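Local structure of peptidoglycan-binding domain 1 (Burkholderia, 5NM7) at residues V97-G106 and S177-G185. The protein is a modular phage endolysin that probably cleaves bacterial peptidoglycan with a lysozyme-like N-acetylmuramidase subunit and binds it through a peptidoglycan-binding domain. Numbering follows the deposited sequence.
Sequences VNEVESKGAG and SWGAFQIMG
The ring of Phe181 packs against the C-terminal end of helix 91-101, where Ser102 covers one of its faces, Ser102 CB 3.9 Å from Phe181 CZ. Asn98 OD1 comes in at the ring edge, near the plane, 3.3 Å from Phe181 CZ, with amide and ring turned 40° apart. With Phe181 CG anti to its own carbonyl carbon (chi1 -65°), the ring swings toward the helix end. Phe214 and Leu211 of helix 207-219 and Tyr240 also pack on this phenylalanine. Where the chain leaves the helix, Lys103 N gives a nearly straight 2.8 Å hydrogen bond to a lone pair of Ala180 O. Ser102 OG, 3.4 Å from Ala180 CB, accepts from Gly104 N in an ST turn around Lys103. A water donates to both Glu101 O and Phe181 O, bridging the two backbones a second time.

The contact thus ties helix 91-101 to a hairpin of the lysozyme-like N-acetylmuramidase part. Ala180 and Phe181 form the middle of its type I turn, Gly179 to Gln182, and Gln182 and Ile183, both facing Trp178, add a G1 beta bulge. Gln182 NE2 gives a straight 2.8 Å hydrogen bond to Gly179 O, which also accepts from Gln182 N; Ser177 OG donates to Gln182 OE1 from above the plane of that side-chain carbonyl. The bent chain of Lys103 lays CE across Gln182 CG at 3.9 Å. Gly106 lies against Ala180, and Gln210 bonds to Gly106 O and Ala180 N.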
ATOM      1  N   VAL A  97      -1.548   4.362   8.703  1.00 16.34           N
ATOM      2  CA  VAL A  97      -2.218   4.230   7.407  1.00 17.71           C
ATOM      3  C   VAL A  97      -1.442   3.374   6.438  1.00 17.09           C
ATOM      4  O   VAL A  97      -2.005   2.534   5.740  1.00 16.60           O
ATOM      5  CB  VAL A  97      -2.482   5.592   6.766  1.00 20.81           C
ATOM      6  CG1 VAL A  97      -2.998   5.435   5.341  1.00 22.82           C
ATOM      7  CG2 VAL A  97      -3.549   6.281   7.573  1.00 22.31           C
ATOM      8  N   ASN A  98      -0.151   3.608   6.374  1.00 17.46           N
ATOM      9  CA  ASN A  98       0.705   2.806   5.511  1.00 18.93           C
ATOM     10  C   ASN A  98       0.657   1.339   5.888  1.00 19.70           C
ATOM     11  O   ASN A  98       0.505   0.473   5.031  1.00 19.55           O
ATOM     12  CB  ASN A  98       2.123   3.306   5.561  1.00 19.26           C
ATOM     13  CG  ASN A  98       2.991   2.628   4.537  1.00 19.17           C
ATOM     14  OD1 ASN A  98       2.712   2.676   3.337  1.00 17.78           O
ATOM     15  ND2 ASN A  98       4.034   1.969   5.000  1.00 21.18           N
ATOM     16  N   GLU A  99       0.767   1.043   7.174  1.00 18.16           N
ATOM     17  CA  GLU A  99       0.687  -0.351   7.618  1.00 18.68           C
ATOM     18  C   GLU A  99      -0.616  -1.037   7.284  1.00 18.68           C
ATOM     19  O   GLU A  99      -0.633  -2.192   6.832  1.00 20.70           O
ATOM     20  CB  GLU A  99       0.958  -0.441   9.138  1.00 20.01           C
ATOM     21  CG  GLU A  99       0.969  -1.870   9.684  1.00 22.81           C
ATOM     22  CD  GLU A  99       1.275  -1.948  11.169  1.00 22.34           C
ATOM     23  OE1 GLU A  99       2.028  -1.127  11.673  1.00 25.55           O
ATOM     24  OE2 GLU A  99       0.707  -2.840  11.807  1.00 26.94           O
ATOM     25  N   VAL A 100      -1.725  -0.354   7.524  1.00 16.87           N
ATOM     26  CA  VAL A 100      -3.019  -0.976   7.400  1.00 18.61           C
ATOM     27  C   VAL A 100      -3.553  -0.936   5.974  1.00 18.52           C
ATOM     28  O   VAL A 100      -4.167  -1.915   5.510  1.00 19.32           O
ATOM     29  CB  VAL A 100      -4.005  -0.314   8.371  1.00 18.03           C
ATOM     30  CG1 VAL A 100      -5.387  -0.881   8.168  1.00 18.40           C
ATOM     31  CG2 VAL A 100      -3.502  -0.520   9.800  1.00 19.51           C
ATOM     32  N   GLU A 101      -3.352   0.188   5.285  1.00 17.18           N
ATOM     33  CA  GLU A 101      -4.018   0.437   4.008  1.00 16.33           C
ATOM     34  C   GLU A 101      -3.189   0.071   2.792  1.00 17.50           C
ATOM     35  O   GLU A 101      -3.758  -0.170   1.748  1.00 18.48           O
ATOM     36  CB  GLU A 101      -4.425   1.883   3.871  1.00 18.19           C
ATOM     37  CG  GLU A 101      -5.396   2.325   4.940  1.00 17.44           C
ATOM     38  CD  GLU A 101      -6.789   1.760   4.765  1.00 19.17           C
ATOM     39  OE1 GLU A 101      -7.043   0.935   3.871  1.00 18.22           O
ATOM     40  OE2 GLU A 101      -7.706   2.174   5.554  1.00 16.17           O
ATOM     41  N   SER A 102      -1.887   0.022   2.932  1.00 16.67           N
ATOM     42  CA  SER A 102      -1.068  -0.363   1.792  1.00 17.68           C
ATOM     43  C   SER A 102      -1.231  -1.858   1.514  1.00 18.18           C
ATOM     44  O   SER A 102      -1.354  -2.658   2.424  1.00 18.93           O
ATOM     45  CB  SER A 102       0.401  -0.095   2.085  1.00 19.11           C
ATOM     46  OG  SER A 102       1.179  -0.465   0.946  1.00 19.71           O
ATOM     47  N   LYS A 103      -1.158  -2.229   0.234  1.00 18.15           N
ATOM     48  CA  LYS A 103      -0.993  -3.626  -0.132  1.00 21.34           C
ATOM     49  C   LYS A 103       0.365  -4.177   0.293  1.00 20.73           C
ATOM     50  O   LYS A 103       0.554  -5.412   0.302  1.00 24.13           O
ATOM     51  CB  LYS A 103      -1.107  -3.793  -1.647  1.00 23.12           C
ATOM     52  CG  LYS A 103      -2.480  -3.475  -2.198  1.00 29.20           C
ATOM     53  CD  LYS A 103      -3.464  -4.589  -1.864  1.00 36.72           C
ATOM     54  CE  LYS A 103      -4.866  -4.346  -2.416  1.00 41.15           C
ATOM     55  NZ  LYS A 103      -5.637  -3.358  -1.607  1.00 43.71           N
ATOM     56  N   GLY A 104       1.304  -3.305   0.619  1.00 18.66           N
ATOM     57  CA  GLY A 104       2.652  -3.690   1.026  1.00 22.78           C
ATOM     58  C   GLY A 104       3.545  -3.559  -0.186  1.00 20.65           C
ATOM     59  O   GLY A 104       4.079  -2.466  -0.464  1.00 21.68           O
ATOM     60  N   ALA A 105       3.680  -4.655  -0.938  1.00 19.99           N
ATOM     61  CA  ALA A 105       4.332  -4.555  -2.234  1.00 18.60           C
ATOM     62  C   ALA A 105       3.446  -3.767  -3.232  1.00 15.37           C
ATOM     63  O   ALA A 105       2.342  -4.174  -3.509  1.00 16.70           O
ATOM     64  CB  ALA A 105       4.620  -5.940  -2.798  1.00 20.32           C
ATOM     65  N   GLY A 106       3.990  -2.691  -3.764  1.00 16.42           N
ATOM     66  CA  GLY A 106       3.333  -1.914  -4.812  1.00 16.18           C
ATOM     67  C   GLY A 106       3.549  -2.483  -6.210  1.00 17.77           C
ATOM     68  O   GLY A 106       2.912  -2.036  -7.171  1.00 17.32           O
ATOM     69  N   SER A 177      -7.163   0.426 -10.782  1.00 15.99           N
ATOM     70  CA  SER A 177      -6.461   0.929  -9.580  1.00 17.13           C
ATOM     71  C   SER A 177      -5.002   0.562  -9.569  1.00 17.23           C
ATOM     72  O   SER A 177      -4.641  -0.568  -9.937  1.00 17.07           O
ATOM     73  CB  SER A 177      -7.140   0.409  -8.313  1.00 17.79           C
ATOM     74  OG  SER A 177      -7.315  -0.997  -8.350  1.00 18.31           O
ATOM     75  N   TRP A 178      -4.153   1.454  -9.080  1.00 16.92           N
ATOM     76  CA  TRP A 178      -2.706   1.332  -9.251  1.00 16.00           C
ATOM     77  C   TRP A 178      -1.943   1.416  -7.981  1.00 16.13           C
ATOM     78  O   TRP A 178      -2.192   2.280  -7.149  1.00 16.03           O
ATOM     79  CB  TRP A 178      -2.217   2.470 -10.143  1.00 16.53           C
ATOM     80  CG  TRP A 178      -2.816   2.377 -11.490  1.00 16.23           C
ATOM     81  CD1 TRP A 178      -4.023   2.869 -11.907  1.00 15.61           C
ATOM     82  CD2 TRP A 178      -2.254   1.717 -12.607  1.00 17.48           C
ATOM     83  NE1 TRP A 178      -4.255   2.536 -13.192  1.00 16.67           N
ATOM     84  CE2 TRP A 178      -3.189   1.810 -13.653  1.00 16.98           C
ATOM     85  CE3 TRP A 178      -1.061   1.021 -12.810  1.00 16.82           C
ATOM     86  CZ2 TRP A 178      -2.957   1.284 -14.911  1.00 17.77           C
ATOM     87  CZ3 TRP A 178      -0.841   0.483 -14.052  1.00 18.04           C
ATOM     88  CH2 TRP A 178      -1.781   0.601 -15.080  1.00 17.50           C
ATOM     89  N   GLY A 179      -0.980   0.511  -7.844  1.00 15.69           N
ATOM     90  CA  GLY A 179       0.051   0.588  -6.834  1.00 16.51           C
ATOM     91  C   GLY A 179      -0.424   0.211  -5.439  1.00 15.19           C
ATOM     92  O   GLY A 179      -1.499  -0.355  -5.260  1.00 16.13           O
ATOM     93  N   ALA A 180       0.455   0.504  -4.481  1.00 15.77           N
ATOM     94  CA  ALA A 180       0.347   0.030  -3.114  1.00 15.11           C
ATOM     95  C   ALA A 180      -0.939   0.511  -2.453  1.00 14.44           C
ATOM     96  O   ALA A 180      -1.504  -0.206  -1.621  1.00 15.32           O
ATOM     97  CB  ALA A 180       1.535   0.506  -2.300  1.00 15.80           C
ATOM     98  N   PHE A 181      -1.437   1.696  -2.871  1.00 14.48           N
ATOM     99  CA  PHE A 181      -2.708   2.228  -2.339  1.00 15.08           C
ATOM    100  C   PHE A 181      -3.902   2.122  -3.263  1.00 16.24           C
ATOM    101  O   PHE A 181      -4.973   2.617  -2.962  1.00 17.62           O
ATOM    102  CB  PHE A 181      -2.483   3.675  -1.869  1.00 15.10           C
ATOM    103  CG  PHE A 181      -1.542   3.750  -0.736  1.00 14.85           C
ATOM    104  CD1 PHE A 181      -1.985   3.589   0.576  1.00 16.40           C
ATOM    105  CD2 PHE A 181      -0.200   3.871  -0.950  1.00 16.09           C
ATOM    106  CE1 PHE A 181      -1.094   3.586   1.617  1.00 16.58           C
ATOM    107  CE2 PHE A 181       0.681   3.906   0.107  1.00 16.32           C
ATOM    108  CZ  PHE A 181       0.238   3.729   1.395  1.00 16.91           C
ATOM    109  N   GLN A 182      -3.726   1.453  -4.405  1.00 14.95           N
ATOM    110  CA  GLN A 182      -4.812   1.146  -5.306  1.00 15.50           C
ATOM    111  C   GLN A 182      -5.662   2.377  -5.644  1.00 15.25           C
ATOM    112  O   GLN A 182      -6.892   2.379  -5.460  1.00 16.56           O
ATOM    113  CB  GLN A 182      -5.616  -0.042  -4.772  1.00 17.22           C
ATOM    114  CG  GLN A 182      -4.823  -1.335  -4.838  1.00 17.56           C
ATOM    115  CD  GLN A 182      -4.642  -1.809  -6.275  1.00 17.99           C
ATOM    116  OE1 GLN A 182      -5.591  -2.311  -6.868  1.00 18.76           O
ATOM    117  NE2 GLN A 182      -3.475  -1.608  -6.837  1.00 18.15           N
ATOM    118  N   ILE A 183      -4.970   3.416  -6.088  1.00 15.70           N
ATOM    119  CA  ILE A 183      -5.638   4.660  -6.491  1.00 16.18           C
ATOM    120  C   ILE A 183      -6.200   4.461  -7.890  1.00 17.53           C
ATOM    121  O   ILE A 183      -5.470   4.033  -8.814  1.00 16.94           O
ATOM    122  CB  ILE A 183      -4.695   5.844  -6.395  1.00 16.69           C
ATOM    123  CG1 ILE A 183      -4.118   5.992  -4.980  1.00 16.65           C
ATOM    124  CG2 ILE A 183      -5.397   7.122  -6.855  1.00 17.06           C
ATOM    125  CD1 ILE A 183      -5.133   6.181  -3.873  1.00 17.72           C
ATOM    126  N   MET A 184      -7.497   4.753  -8.062  1.00 16.82           N
ATOM    127  CA  MET A 184      -8.107   4.666  -9.372  1.00 18.21           C
ATOM    128  C   MET A 184      -7.532   5.678 -10.345  1.00 17.89           C
ATOM    129  O   MET A 184      -7.377   6.858 -10.039  1.00 17.84           O
ATOM    130  CB  MET A 184      -9.599   4.829  -9.288  1.00 19.02           C
ATOM    131  CG  MET A 184     -10.322   3.698  -8.581  1.00 20.49           C
ATOM    132  SD  MET A 184     -10.194   2.111  -9.413  1.00 22.91           S
ATOM    133  CE  MET A 184     -10.854   2.420 -11.042  1.00 21.82           C
ATOM    134  N   GLY A 185      -7.227   5.217 -11.552  1.00 16.65           N
ATOM    135  CA  GLY A 185      -6.662   6.045 -12.568  1.00 16.17           C
ATOM    136  C   GLY A 185      -7.536   7.267 -12.934  1.00 16.53           C
ATOM    137  O   GLY A 185      -6.987   8.296 -13.300  1.00 16.73           O
TER
HETATM  138  O   HOH W   1      -5.289   1.321  -0.008  1.00 21.26           O